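Local coordinates for protein protease Do-like 1, chloroplastic (Arabidopsis thaliana, PDB 3QO6) that is a chloroplast serine protease required at high temperature, able to degrade beta-casein and possibly involved in clearing damaged proteins, at residues Leu248-Leu256 and Leu280-Ser288; Leu304-Val315 and Lys325-Lys333. All coordinates share one frame; numbering follows the deposited sequence.

Contact 1 (Leu248-Leu256 and Leu280-Ser288); sequences LGVSGVLVL and LVLGDIITS
Val255 CG1 is the bump at one end of this antiparallel pairing: it wedges between the Asp284 carbonyl oxygen and the outstretched CG1-CD1 arm of Ile286, which it meets at about a right angle, 3.8 Å from Ile286 CD1. Val253 and Ile286 share a sheet face here, while Leu254 and Ile285 project from the opposite one. There the beta-branch of Ile285 suits its place: chi1 of -61° sets CG1 beside the backbone N and leaves CG2 anti to it, filling the bend of 250-253, with Val250 CG1 4.1 Å and the Val253 carbonyl oxygen 3.6 Å from Ile285 CG2. Farther along, the Leu254 and Leu282 side chains cross at about a right angle, their CD1 methyls 3.7 Å apart. Gly252 answers the opposite need: a CB would clash with Ile286 O, but the bare Gly252 CA approaches that oxygen to 3.2 Å as a CA-H...O contact. Backbone bonds Val253 N to Ile286 O (2.8 Å), Ile286 N to Val253 O and Val255 N to Asp284 O fix the register. Asp284 turns its carboxylate to Gln270 N and Arg319. In the PDZ sheet, strand 253-257 lies between strands 238-239 and 285-289, the latter flanked in turn by strand 312-318.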
loop_
_atom_site.group_PDB
_atom_site.type_symbol
_atom_site.label_atom_id
_atom_site.label_comp_id
_atom_site.label_asym_id
_atom_site.label_seq_id
_atom_site.Cartn_x
_atom_site.Cartn_y
_atom_site.Cartn_z
ATOM N N LEU B 248 26.682 -18.868 12.441
ATOM C CA LEU B 248 27.602 -19.991 12.588
ATOM C C LEU B 248 28.975 -19.621 13.157
ATOM O O LEU B 248 29.886 -20.451 13.176
ATOM C CB LEU B 248 27.787 -20.675 11.230
ATOM C CG LEU B 248 26.581 -21.294 10.521
ATOM C CD1 LEU B 248 26.080 -22.478 11.318
ATOM C CD2 LEU B 248 25.480 -20.264 10.345
ATOM N N GLY B 249 29.129 -18.384 13.619
ATOM C CA GLY B 249 30.413 -17.972 14.163
ATOM C C GLY B 249 31.539 -18.164 13.160
ATOM O O GLY B 249 32.692 -18.425 13.527
ATOM N N VAL B 250 31.190 -18.036 11.882
ATOM C CA VAL B 250 32.128 -18.178 10.775
ATOM C C VAL B 250 33.009 -16.933 10.630
ATOM O O VAL B 250 32.527 -15.850 10.303
ATOM C CB VAL B 250 31.360 -18.410 9.457
ATOM C CG1 VAL B 250 32.323 -18.467 8.290
ATOM C CG2 VAL B 250 30.560 -19.694 9.550
ATOM N N SER B 251 34.303 -17.096 10.866
ATOM C CA SER B 251 35.236 -15.979 10.774
ATOM C C SER B 251 35.382 -15.399 9.366
ATOM O O SER B 251 35.110 -14.215 9.155
ATOM C CB SER B 251 36.611 -16.405 11.299
ATOM O OG SER B 251 36.542 -16.748 12.680
ATOM N N GLY B 252 35.804 -16.226 8.412
ATOM C CA GLY B 252 35.987 -15.761 7.042
ATOM C C GLY B 252 34.879 -16.075 6.042
ATOM O O GLY B 252 33.702 -15.865 6.332
ATOM N N VAL B 253 35.254 -16.576 4.864
ATOM C CA VAL B 253 34.283 -16.909 3.812
ATOM C C VAL B 253 34.104 -18.415 3.682
ATOM O O VAL B 253 35.071 -19.147 3.461
ATOM C CB VAL B 253 34.735 -16.388 2.424
ATOM C CG1 VAL B 253 33.600 -16.484 1.441
ATOM C CG2 VAL B 253 35.212 -14.981 2.527
ATOM N N LEU B 254 32.864 -18.873 3.788
ATOM C CA LEU B 254 32.552 -20.298 3.689
ATOM C C LEU B 254 32.409 -20.707 2.227
ATOM O O LEU B 254 31.480 -20.246 1.560
ATOM C CB LEU B 254 31.225 -20.569 4.410
ATOM C CG LEU B 254 30.690 -21.978 4.662
ATOM C CD1 LEU B 254 29.292 -21.845 5.222
ATOM C CD2 LEU B 254 30.652 -22.801 3.406
ATOM N N VAL B 255 33.284 -21.563 1.702
ATOM C CA VAL B 255 33.059 -21.933 0.314
ATOM C C VAL B 255 31.948 -22.974 0.306
ATOM O O VAL B 255 31.974 -23.945 1.048
ATOM C CB VAL B 255 34.347 -22.455 -0.466
ATOM C CG1 VAL B 255 35.630 -21.922 0.151
ATOM C CG2 VAL B 255 34.333 -23.936 -0.594
ATOM N N LEU B 256 30.931 -22.721 -0.500
ATOM C CA LEU B 256 29.815 -23.618 -0.608
ATOM C C LEU B 256 30.133 -24.621 -1.699
ATOM O O LEU B 256 29.838 -25.810 -1.569
ATOM C CB LEU B 256 28.563 -22.827 -0.967
ATOM C CG LEU B 256 28.190 -21.730 0.044
ATOM C CD1 LEU B 256 26.927 -21.003 -0.409
ATOM C CD2 LEU B 256 27.976 -22.355 1.421
ATOM N N LEU B 280 24.935 -30.362 8.222
ATOM C CA LEU B 280 25.837 -29.655 7.353
ATOM C C LEU B 280 27.312 -29.879 7.627
ATOM O O LEU B 280 27.790 -29.640 8.735
ATOM C CB LEU B 280 25.538 -28.156 7.418
ATOM C CG LEU B 280 25.139 -27.516 6.089
ATOM C CD1 LEU B 280 23.779 -28.044 5.622
ATOM C CD2 LEU B 280 25.108 -26.022 6.271
ATOM N N VAL B 281 28.032 -30.350 6.611
ATOM C CA VAL B 281 29.475 -30.531 6.739
ATOM C C VAL B 281 30.103 -29.352 5.995
ATOM O O VAL B 281 30.197 -29.333 4.770
ATOM C CB VAL B 281 29.970 -31.842 6.119
ATOM C CG1 VAL B 281 31.442 -32.003 6.428
ATOM C CG2 VAL B 281 29.168 -33.031 6.662
ATOM N N LEU B 282 30.498 -28.351 6.764
ATOM C CA LEU B 282 31.095 -27.156 6.215
ATOM C C LEU B 282 32.259 -27.397 5.283
ATOM O O LEU B 282 33.155 -28.175 5.581
ATOM C CB LEU B 282 31.555 -26.228 7.337
ATOM C CG LEU B 282 30.489 -25.347 7.990
ATOM C CD1 LEU B 282 29.348 -25.116 7.007
ATOM C CD2 LEU B 282 29.968 -26.005 9.249
ATOM N N GLY B 283 32.241 -26.719 4.145
ATOM C CA GLY B 283 33.343 -26.846 3.218
ATOM C C GLY B 283 34.432 -25.988 3.827
ATOM O O GLY B 283 34.303 -25.545 4.976
ATOM N N ASP B 284 35.497 -25.734 3.075
ATOM C CA ASP B 284 36.581 -24.920 3.605
ATOM C C ASP B 284 36.132 -23.490 3.914
ATOM O O ASP B 284 35.147 -23.004 3.375
ATOM C CB ASP B 284 37.761 -24.889 2.621
ATOM C CG ASP B 284 38.329 -26.267 2.353
ATOM O OD1 ASP B 284 38.137 -27.159 3.203
ATOM O OD2 ASP B 284 38.970 -26.456 1.297
ATOM N N ILE B 285 36.858 -22.827 4.799
ATOM C CA ILE B 285 36.548 -21.456 5.138
ATOM C C ILE B 285 37.794 -20.637 4.852
ATOM O O ILE B 285 38.843 -20.883 5.429
ATOM C CB ILE B 285 36.181 -21.299 6.608
ATOM C CG1 ILE B 285 34.958 -22.133 6.929
ATOM C CG2 ILE B 285 35.880 -19.861 6.902
ATOM C CD1 ILE B 285 34.683 -22.196 8.385
ATOM N N ILE B 286 37.676 -19.670 3.950
ATOM C CA ILE B 286 38.809 -18.850 3.588
ATOM C C ILE B 286 38.956 -17.772 4.637
ATOM O O ILE B 286 38.031 -16.993 4.869
ATOM C CB ILE B 286 38.601 -18.228 2.200
ATOM C CG1 ILE B 286 38.288 -19.339 1.201
ATOM C CG2 ILE B 286 39.844 -17.454 1.771
ATOM C CD1 ILE B 286 37.855 -18.838 -0.144
ATOM N N THR B 287 40.126 -17.747 5.271
ATOM C CA THR B 287 40.429 -16.797 6.329
ATOM C C THR B 287 41.481 -15.798 5.860
ATOM O O THR B 287 41.652 -14.721 6.437
ATOM C CB THR B 287 40.929 -17.548 7.592
ATOM O OG1 THR B 287 42.168 -18.217 7.310
ATOM C CG2 THR B 287 39.892 -18.600 8.022
ATOM N N SER B 288 42.184 -16.165 4.796
ATOM C CA SER B 288 43.205 -15.301 4.236
ATOM C C SER B 288 43.550 -15.755 2.826
ATOM O O SER B 288 43.389 -16.928 2.468
ATOM C CB SER B 288 44.472 -15.329 5.092
ATOM O OG SER B 288 45.325 -16.401 4.713
#

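Contact 2 (Leu304-Val315 and Lys325-Lys333)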
loop_
_atom_site.group_PDB
_atom_site.type_symbol
_atom_site.label_atom_id
_atom_site.label_comp_id
_atom_site.label_asym_id
_atom_site.label_seq_id
_atom_site.Cartn_x
_atom_site.Cartn_y
_atom_site.Cartn_z
ATOM N N LEU B 304 40.975 -10.146 -4.610
ATOM C CA LEU B 304 41.150 -10.718 -5.946
ATOM C C LEU B 304 41.107 -9.635 -7.003
ATOM O O LEU B 304 41.618 -9.808 -8.101
ATOM C CB LEU B 304 40.061 -11.726 -6.278
ATOM C CG LEU B 304 40.357 -13.209 -6.079
ATOM C CD1 LEU B 304 40.466 -13.539 -4.602
ATOM C CD2 LEU B 304 39.233 -14.000 -6.718
ATOM N N ASP B 305 40.479 -8.519 -6.673
ATOM C CA ASP B 305 40.373 -7.408 -7.600
ATOM C C ASP B 305 41.765 -6.946 -8.001
ATOM O O ASP B 305 41.937 -6.232 -8.986
ATOM C CB ASP B 305 39.653 -6.247 -6.931
ATOM C CG ASP B 305 38.892 -5.392 -7.918
ATOM O OD1 ASP B 305 38.808 -4.165 -7.674
ATOM O OD2 ASP B 305 38.372 -5.949 -8.923
ATOM N N GLN B 306 42.759 -7.357 -7.225
ATOM C CA GLN B 306 44.133 -6.962 -7.467
ATOM C C GLN B 306 44.913 -7.991 -8.250
ATOM O O GLN B 306 46.051 -7.746 -8.645
ATOM C CB GLN B 306 44.830 -6.716 -6.131
ATOM C CG GLN B 306 44.266 -5.535 -5.351
ATOM C CD GLN B 306 44.667 -4.200 -5.960
ATOM O OE1 GLN B 306 45.761 -3.689 -5.688
ATOM N NE2 GLN B 306 43.792 -3.638 -6.806
ATOM N N CYS B 307 44.317 -9.148 -8.485
ATOM C CA CYS B 307 45.033 -10.176 -9.205
ATOM C C CYS B 307 44.731 -10.170 -10.674
ATOM O O CYS B 307 43.781 -9.525 -11.125
ATOM C CB CYS B 307 44.717 -11.530 -8.608
ATOM S SG CYS B 307 44.993 -11.476 -6.844
ATOM N N LYS B 308 45.566 -10.884 -11.418
ATOM C CA LYS B 308 45.421 -10.991 -12.857
ATOM C C LYS B 308 45.397 -12.465 -13.267
ATOM O O LYS B 308 45.958 -13.311 -12.575
ATOM C CB LYS B 308 46.566 -10.227 -13.534
ATOM C CG LYS B 308 47.877 -10.185 -12.737
ATOM C CD LYS B 308 48.883 -9.209 -13.369
ATOM C CE LYS B 308 50.292 -9.304 -12.755
ATOM N NZ LYS B 308 50.362 -8.890 -11.324
ATOM N N VAL B 309 44.729 -12.780 -14.371
ATOM C CA VAL B 309 44.658 -14.166 -14.811
ATOM C C VAL B 309 46.024 -14.803 -14.766
ATOM O O VAL B 309 47.001 -14.201 -15.187
ATOM C CB VAL B 309 44.135 -14.285 -16.233
ATOM C CG1 VAL B 309 44.171 -15.729 -16.670
ATOM C CG2 VAL B 309 42.724 -13.757 -16.300
ATOM N N GLY B 310 46.100 -16.018 -14.241
ATOM C CA GLY B 310 47.381 -16.691 -14.172
ATOM C C GLY B 310 48.127 -16.583 -12.852
ATOM O O GLY B 310 48.963 -17.432 -12.575
ATOM N N ASP B 311 47.848 -15.568 -12.039
ATOM C CA ASP B 311 48.537 -15.424 -10.748
ATOM C C ASP B 311 48.363 -16.658 -9.862
ATOM O O ASP B 311 47.269 -17.224 -9.768
ATOM C CB ASP B 311 48.007 -14.208 -9.980
ATOM C CG ASP B 311 48.490 -12.892 -10.554
ATOM O OD1 ASP B 311 49.023 -12.882 -11.686
ATOM O OD2 ASP B 311 48.324 -11.859 -9.876
ATOM N N GLU B 312 49.436 -17.093 -9.216
ATOM C CA GLU B 312 49.295 -18.238 -8.341
ATOM C C GLU B 312 49.102 -17.696 -6.935
ATOM O O GLU B 312 50.050 -17.359 -6.237
ATOM C CB GLU B 312 50.515 -19.146 -8.380
ATOM C CG GLU B 312 50.237 -20.453 -7.648
ATOM C CD GLU B 312 51.487 -21.235 -7.307
ATOM O OE1 GLU B 312 52.382 -20.650 -6.657
ATOM O OE2 GLU B 312 51.563 -22.433 -7.672
ATOM N N VAL B 313 47.848 -17.604 -6.534
ATOM C CA VAL B 313 47.497 -17.093 -5.228
ATOM C C VAL B 313 47.500 -18.179 -4.163
ATOM O O VAL B 313 47.001 -19.292 -4.381
ATOM C CB VAL B 313 46.128 -16.442 -5.296
ATOM C CG1 VAL B 313 45.554 -16.311 -3.925
ATOM C CG2 VAL B 313 46.254 -15.091 -5.958
ATOM N N THR B 314 48.074 -17.853 -3.009
ATOM C CA THR B 314 48.136 -18.798 -1.904
ATOM C C THR B 314 47.010 -18.469 -0.919
ATOM O O THR B 314 46.990 -17.408 -0.294
ATOM C CB THR B 314 49.552 -18.776 -1.212
ATOM O OG1 THR B 314 49.463 -19.321 0.110
ATOM C CG2 THR B 314 50.106 -17.374 -1.142
ATOM N N VAL B 315 46.062 -19.392 -0.808
ATOM C CA VAL B 315 44.922 -19.201 0.071
ATOM C C VAL B 315 44.918 -20.110 1.289
ATOM O O VAL B 315 45.170 -21.312 1.208
ATOM C CB VAL B 315 43.564 -19.393 -0.700
ATOM C CG1 VAL B 315 43.675 -18.821 -2.104
ATOM C CG2 VAL B 315 43.180 -20.855 -0.765
ATOM N N LYS B 325 46.712 -24.230 3.858
ATOM C CA LYS B 325 47.345 -23.272 2.977
ATOM C C LYS B 325 47.239 -24.007 1.657
ATOM O O LYS B 325 47.555 -25.189 1.599
ATOM C CB LYS B 325 48.801 -23.087 3.409
ATOM C CG LYS B 325 49.586 -21.990 2.707
ATOM C CD LYS B 325 50.957 -21.787 3.394
ATOM C CE LYS B 325 51.847 -20.800 2.631
ATOM N NZ LYS B 325 52.938 -20.246 3.478
ATOM N N ILE B 326 46.746 -23.342 0.618
ATOM C CA ILE B 326 46.600 -23.985 -0.687
ATOM C C ILE B 326 46.911 -22.999 -1.795
ATOM O O ILE B 326 46.462 -21.854 -1.778
ATOM C CB ILE B 326 45.165 -24.546 -0.879
ATOM C CG1 ILE B 326 44.880 -25.577 0.214
ATOM C CG2 ILE B 326 45.013 -25.180 -2.260
ATOM C CD1 ILE B 326 43.569 -26.286 0.081
ATOM N N SER B 327 47.713 -23.421 -2.753
ATOM C CA SER B 327 48.016 -22.516 -3.830
ATOM C C SER B 327 47.043 -22.759 -4.969
ATOM O O SER B 327 46.830 -23.892 -5.410
ATOM C CB SER B 327 49.469 -22.676 -4.293
ATOM O OG SER B 327 50.312 -21.732 -3.643
ATOM N N VAL B 328 46.428 -21.677 -5.423
ATOM C CA VAL B 328 45.489 -21.765 -6.519
ATOM C C VAL B 328 45.929 -20.802 -7.601
ATOM O O VAL B 328 46.295 -19.665 -7.313
ATOM C CB VAL B 328 44.079 -21.379 -6.063
ATOM C CG1 VAL B 328 43.077 -21.645 -7.173
ATOM C CG2 VAL B 328 43.713 -22.169 -4.829
ATOM N N THR B 329 45.933 -21.261 -8.844
ATOM C CA THR B 329 46.293 -20.371 -9.948
ATOM C C THR B 329 44.991 -19.940 -10.624
ATOM O O THR B 329 44.236 -20.757 -11.166
ATOM C CB THR B 329 47.231 -21.043 -10.986
ATOM O OG1 THR B 329 47.353 -22.440 -10.704
ATOM C CG2 THR B 329 48.606 -20.409 -10.933
ATOM N N LEU B 330 44.740 -18.641 -10.575
ATOM C CA LEU B 330 43.525 -18.089 -11.128
ATOM C C LEU B 330 43.389 -18.194 -12.634
ATOM O O LEU B 330 44.295 -17.820 -13.374
ATOM C CB LEU B 330 43.382 -16.626 -10.682
ATOM C CG LEU B 330 43.219 -16.394 -9.178
ATOM C CD1 LEU B 330 44.556 -16.255 -8.553
ATOM C CD2 LEU B 330 42.436 -15.138 -8.943
ATOM N N GLU B 331 42.244 -18.696 -13.084
ATOM C CA GLU B 331 41.964 -18.834 -14.508
ATOM C C GLU B 331 40.863 -17.876 -14.913
ATOM O O GLU B 331 40.050 -17.460 -14.086
ATOM C CB GLU B 331 41.487 -20.242 -14.825
ATOM C CG GLU B 331 42.427 -21.315 -14.376
ATOM C CD GLU B 331 41.735 -22.653 -14.306
ATOM O OE1 GLU B 331 42.377 -23.632 -13.879
ATOM O OE2 GLU B 331 40.542 -22.725 -14.676
ATOM N N PRO B 332 40.805 -17.527 -16.207
ATOM C CA PRO B 332 39.764 -16.613 -16.682
ATOM C C PRO B 332 38.383 -17.179 -16.412
ATOM O O PRO B 332 38.195 -18.389 -16.400
ATOM C CB PRO B 332 40.059 -16.491 -18.181
ATOM C CG PRO B 332 40.716 -17.790 -18.510
ATOM C CD PRO B 332 41.636 -17.999 -17.325
ATOM N N LYS B 333 37.423 -16.290 -16.191
ATOM C CA LYS B 333 36.041 -16.676 -15.926
ATOM C C LYS B 333 35.471 -17.194 -17.249
ATOM O O LYS B 333 35.617 -16.522 -18.276
ATOM C CB LYS B 333 35.284 -15.429 -15.450
ATOM C CG LYS B 333 33.769 -15.534 -15.282
ATOM C CD LYS B 333 33.174 -14.115 -15.365
ATOM C CE LYS B 333 31.642 -14.057 -15.290
ATOM N NZ LYS B 333 31.123 -14.418 -13.939
HETATM O O HOH W 1 48.493 -23.595 -8.078
#
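Leu330, at the break in strand 326-332, reaches across to Leu304, Asp311 and Val313, burying more surface here than any other residue of the pair. Its CB starts 4.0 Å from Asp311 O, the oxygen that accepts a hydrogen bond from Leu330 N. With chi1 at -64°, CG lies anti to the carbonyl carbon, still beside Asp311 O (4.2 Å), and the side chain then forks. CD1 stays close to Asp311 O and packs on Val313 CG2 (3.3 Å), whereas CD2 meets Leu304 CG at 4.0 Å and Cys307 CB. An alanine here would remove both methyl branches and is likely to open a gap between Leu304 and Val313. Just before strand 312-318, the type II turn Lys308-Asp311 places Gly310 at a positive phi that only glycine takes easily, and Gly310 N donates to Leu330 O (2.7 Å). The Val309 side chain crosses Pro332 at about a right angle, its CG1 3.5 Å from Pro332 CD. Val313 with Val328 (Val313 N to Val328 O weak) and Val315 with Ile326 are hydrogen-bonded antiparallel pairs; on the other face Glu312 CB touches Thr329 CG2 (3.4 Å). This hairpin borders strand 285-289 through Val289, which touches Val313 and Val315; Pro263 of helix 263-266 covers Val328, and strand 233-234 meets Leu330 through Pro233.

Overall arrangement
Followed from the N terminus, the chain leaves the protease domain, with its predicted charge relay, and enters the PDZ domain. Contact 1 comes first: residues 248-256 pair with 280-288, closing a loop of 23 residues that holds helix 263-266 and strand 273-274. After strand 292-293, at the end of helix 297-304, contact 2 begins, closing a beta hairpin with nine residues between its segments. The two loops follow in series, neither nesting nor crossing, yet both build one sheet in which strands 285-289 and 312-318 are neighbours. The seam is direct, with Ser288 O packed 4.0 Å from Val315 CB. Helix 263-266, carried in the loop that contact 1 closes, reaches contact 2 through the Lys266-Glu331 salt bridge. Asp305 reaches the protease domain through a salt bridge to Lys100.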